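Local coordinates for GTP-binding protein REM 1 (Homo sapiens, PDB 2NZJ) that binds guanine nucleotides as a Ras-family GTP-binding protein and probably hydrolyses GTP, acting in cell signalling, at residues Y85-F93 with C126-C137. Numbering follows the deposited sequence.
Sequences YSIADRGSF and CREVSVEEGRAC
With chi1 at 176°, Phe93 swings its ring off the first turn of its helix toward Val129, whose CG1, itself opposite its backbone N, is set down over the middle of that ring. The result is a CH-pi contact, CG1 lying 3.8 Å from the Phe93 ring centroid and only 8° off its normal. CG2, the other branch of Val129, packs on Phe93 CB; a beta-branched residue suits this place because its two methyls fill both spots without a flexible chain. Tyr85 lies at the edge of the Phe93 ring, whose CD1 sits over the centre of the tyrosine face, while Tyr85 OH reaches 3.5 Å from Gly134 CA, an approach that the lack of a side chain on Gly134 permits. Cys137 closes the far end, its CB 3.8 Å from Phe93 CZ.

Polar bonds to the backbone and between charged side chains surround this apolar centre. Ile87 O accepts from both Glu128 N (2.8 Å) and Val129 N, while the Ile87 side chain adds packing, its CD1 resting on one face of the Arg127 guanidinium, whose NH1 is salt-bridged to Glu147. A carboxylate also serves the start of the helix that Asp89 N-caps: Glu128 OE1 takes the first-turn amide Arg90 N at 2.9 Å in a straight bond. Bent at chi2 (95°), Arg90 brings NH1 to 3.1 Å from Glu133 OE1 in a salt bridge. That oxygen also accepts from Ser130 N, so the capping box of Ser130 and Glu133 holds the acid in position.

Within this Ras-like fold, the contact joins the end of strand 80-86 and the start of helix 90-105 to the loop leading into helix 131-141 and to the first turns of that helix, beside strands 114-119 and 144-147.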
loop_
_atom_site.group_PDB
_atom_site.type_symbol
_atom_site.label_atom_id
_atom_site.label_comp_id
_atom_site.label_asym_id
_atom_site.label_seq_id
_atom_site.Cartn_x
_atom_site.Cartn_y
_atom_site.Cartn_z
ATOM N N TYR A 85 3.789 -5.813 4.102
ATOM C CA TYR A 85 4.745 -6.779 4.684
ATOM C C TYR A 85 4.742 -8.052 3.819
ATOM O O TYR A 85 3.892 -8.212 2.941
ATOM C CB TYR A 85 4.433 -7.067 6.179
ATOM C CG TYR A 85 3.157 -7.812 6.393
ATOM C CD1 TYR A 85 1.956 -7.147 6.466
ATOM C CD2 TYR A 85 3.140 -9.189 6.465
ATOM C CE1 TYR A 85 0.772 -7.810 6.615
ATOM C CE2 TYR A 85 1.920 -9.892 6.593
ATOM C CZ TYR A 85 0.745 -9.182 6.665
ATOM O OH TYR A 85 -0.458 -9.832 6.847
ATOM N N SER A 86 5.715 -8.927 4.048
ATOM C CA SER A 86 5.753 -10.237 3.409
ATOM C C SER A 86 5.246 -11.310 4.353
ATOM O O SER A 86 5.742 -11.453 5.456
ATOM C CB SER A 86 7.165 -10.597 2.993
ATOM O OG SER A 86 7.189 -11.907 2.459
ATOM N N ILE A 87 4.288 -12.103 3.889
ATOM C CA ILE A 87 3.749 -13.217 4.677
ATOM C C ILE A 87 4.790 -14.277 5.044
ATOM O O ILE A 87 4.541 -15.082 5.933
ATOM C CB ILE A 87 2.599 -13.935 3.942
ATOM C CG1 ILE A 87 3.106 -14.547 2.624
ATOM C CG2 ILE A 87 1.424 -12.980 3.740
ATOM C CD1 ILE A 87 2.535 -15.891 2.288
ATOM N N ALA A 88 5.942 -14.262 4.354
ATOM C CA ALA A 88 7.066 -15.161 4.630
ATOM C C ALA A 88 8.143 -14.603 5.578
ATOM O O ALA A 88 9.162 -15.259 5.805
ATOM C CB ALA A 88 7.716 -15.557 3.300
ATOM N N ASP A 89 7.933 -13.410 6.137
ATOM C CA ASP A 89 8.948 -12.763 6.965
ATOM C C ASP A 89 8.288 -12.076 8.156
ATOM O O ASP A 89 7.818 -10.946 8.064
ATOM C CB ASP A 89 9.723 -11.799 6.099
ATOM C CG ASP A 89 10.710 -11.003 6.862
ATOM O OD1 ASP A 89 10.834 -11.206 8.088
ATOM O OD2 ASP A 89 11.372 -10.157 6.226
ATOM N N ARG A 90 8.252 -12.797 9.267
ATOM C CA ARG A 90 7.712 -12.316 10.539
ATOM C C ARG A 90 8.184 -10.891 10.895
ATOM O O ARG A 90 7.382 -10.040 11.274
ATOM C CB ARG A 90 8.118 -13.285 11.647
ATOM C CG ARG A 90 7.433 -13.042 12.990
ATOM C CD ARG A 90 6.235 -13.912 13.086
ATOM N NE ARG A 90 5.179 -13.332 13.901
ATOM C CZ ARG A 90 3.933 -13.804 13.935
ATOM N NH1 ARG A 90 3.596 -14.865 13.182
ATOM N NH2 ARG A 90 3.022 -13.211 14.722
ATOM N N GLY A 91 9.482 -10.643 10.759
ATOM C CA GLY A 91 10.062 -9.325 11.031
ATOM C C GLY A 91 9.364 -8.180 10.331
ATOM O O GLY A 91 9.117 -7.141 10.941
ATOM N N SER A 92 9.028 -8.378 9.057
ATOM C CA SER A 92 8.373 -7.328 8.240
ATOM C C SER A 92 6.958 -7.050 8.733
ATOM O O SER A 92 6.483 -5.917 8.670
ATOM C CB SER A 92 8.337 -7.697 6.732
ATOM O OG SER A 92 7.480 -8.809 6.464
ATOM N N PHE A 93 6.305 -8.095 9.225
ATOM C CA PHE A 93 4.965 -7.982 9.781
ATOM C C PHE A 93 5.006 -7.206 11.096
ATOM O O PHE A 93 4.182 -6.346 11.335
ATOM C CB PHE A 93 4.360 -9.380 9.955
ATOM C CG PHE A 93 3.019 -9.382 10.602
ATOM C CD1 PHE A 93 1.944 -8.787 9.989
ATOM C CD2 PHE A 93 2.828 -9.988 11.837
ATOM C CE1 PHE A 93 0.685 -8.776 10.598
ATOM C CE2 PHE A 93 1.578 -9.994 12.443
ATOM C CZ PHE A 93 0.501 -9.394 11.814
ATOM N N CYS A 126 6.094 -21.102 2.750
ATOM C CA CYS A 126 7.054 -20.386 3.613
ATOM C C CYS A 126 6.357 -19.499 4.616
ATOM O O CYS A 126 6.994 -18.837 5.423
ATOM C CB CYS A 126 7.911 -19.416 2.793
ATOM S SG CYS A 126 8.770 -20.087 1.436
ATOM N N ARG A 127 5.051 -19.393 4.445
ATOM C CA ARG A 127 4.159 -18.679 5.330
ATOM C C ARG A 127 4.678 -18.678 6.751
ATOM O O ARG A 127 4.837 -19.741 7.350
ATOM C CB ARG A 127 2.812 -19.387 5.263
ATOM C CG ARG A 127 1.665 -18.650 5.861
ATOM C CD ARG A 127 0.564 -18.422 4.812
ATOM N NE ARG A 127 -0.105 -17.200 5.192
ATOM C CZ ARG A 127 -0.824 -16.426 4.401
ATOM N NH1 ARG A 127 -1.340 -15.334 4.938
ATOM N NH2 ARG A 127 -1.056 -16.734 3.133
ATOM N N GLU A 128 4.999 -17.494 7.258
ATOM C CA GLU A 128 5.336 -17.296 8.669
ATOM C C GLU A 128 4.227 -16.516 9.362
ATOM O O GLU A 128 4.106 -16.562 10.575
ATOM C CB GLU A 128 6.665 -16.541 8.845
ATOM C CG GLU A 128 7.870 -17.162 8.133
ATOM C CD GLU A 128 9.230 -16.631 8.633
ATOM O OE1 GLU A 128 9.299 -15.483 9.158
ATOM O OE2 GLU A 128 10.233 -17.386 8.515
ATOM N N VAL A 129 3.420 -15.794 8.597
ATOM C CA VAL A 129 2.353 -14.990 9.156
ATOM C C VAL A 129 1.039 -15.503 8.634
ATOM O O VAL A 129 0.811 -15.530 7.422
ATOM C CB VAL A 129 2.505 -13.526 8.761
ATOM C CG1 VAL A 129 1.423 -12.719 9.409
ATOM C CG2 VAL A 129 3.886 -13.008 9.168
ATOM N N SER A 130 0.170 -15.927 9.539
ATOM C CA SER A 130 -1.093 -16.513 9.137
ATOM C C SER A 130 -2.037 -15.466 8.580
ATOM O O SER A 130 -1.867 -14.272 8.832
ATOM C CB SER A 130 -1.759 -17.186 10.329
ATOM O OG SER A 130 -2.336 -16.210 11.162
ATOM N N VAL A 131 -3.048 -15.922 7.842
ATOM C CA VAL A 131 -4.114 -15.036 7.382
ATOM C C VAL A 131 -4.800 -14.400 8.577
ATOM O O VAL A 131 -5.130 -13.237 8.550
ATOM C CB VAL A 131 -5.246 -15.766 6.619
ATOM C CG1 VAL A 131 -5.743 -14.870 5.521
ATOM C CG2 VAL A 131 -4.818 -17.128 6.089
ATOM N N GLU A 132 -5.035 -15.201 9.611
ATOM C CA GLU A 132 -5.728 -14.760 10.814
ATOM C C GLU A 132 -4.936 -13.666 11.514
ATOM O O GLU A 132 -5.508 -12.747 12.079
ATOM C CB GLU A 132 -5.955 -15.942 11.758
ATOM C CG GLU A 132 -6.975 -17.011 11.260
ATOM C CD GLU A 132 -6.398 -18.063 10.263
ATOM O OE1 GLU A 132 -5.167 -18.082 9.997
ATOM O OE2 GLU A 132 -7.204 -18.879 9.738
ATOM N N GLU A 133 -3.616 -13.758 11.456
ATOM C CA GLU A 133 -2.753 -12.751 12.070
ATOM C C GLU A 133 -2.814 -11.436 11.312
ATOM O O GLU A 133 -2.884 -10.375 11.922
ATOM C CB GLU A 133 -1.329 -13.286 12.196
ATOM C CG GLU A 133 -1.249 -14.399 13.275
ATOM C CD GLU A 133 0.093 -15.131 13.343
ATOM O OE1 GLU A 133 0.709 -15.380 12.274
ATOM O OE2 GLU A 133 0.517 -15.472 14.481
ATOM N N GLY A 134 -2.827 -11.504 9.989
ATOM C CA GLY A 134 -3.032 -10.327 9.166
ATOM C C GLY A 134 -4.377 -9.679 9.428
ATOM O O GLY A 134 -4.483 -8.471 9.546
ATOM N N ARG A 135 -5.415 -10.481 9.537
ATOM C CA ARG A 135 -6.745 -9.953 9.793
ATOM C C ARG A 135 -6.854 -9.260 11.169
ATOM O O ARG A 135 -7.372 -8.145 11.265
ATOM C CB ARG A 135 -7.780 -11.065 9.678
ATOM C CG ARG A 135 -8.059 -11.495 8.264
ATOM C CD ARG A 135 -9.272 -12.431 8.227
ATOM N NE ARG A 135 -9.403 -13.104 6.927
ATOM C CZ ARG A 135 -9.585 -14.414 6.742
ATOM N NH1 ARG A 135 -9.686 -15.258 7.775
ATOM N NH2 ARG A 135 -9.691 -14.885 5.500
ATOM N N ALA A 136 -6.363 -9.924 12.213
ATOM C CA ALA A 136 -6.359 -9.386 13.581
ATOM C C ALA A 136 -5.684 -8.017 13.623
ATOM O O ALA A 136 -6.143 -7.080 14.299
ATOM C CB ALA A 136 -5.643 -10.341 14.499
ATOM N N CYS A 137 -4.605 -7.916 12.859
ATOM C CA CYS A 137 -3.797 -6.725 12.806
ATOM C C CYS A 137 -4.533 -5.551 12.173
ATOM O O CYS A 137 -4.354 -4.405 12.593
ATOM C CB CYS A 137 -2.521 -7.019 12.030
ATOM S SG CYS A 137 -1.311 -5.713 12.167
#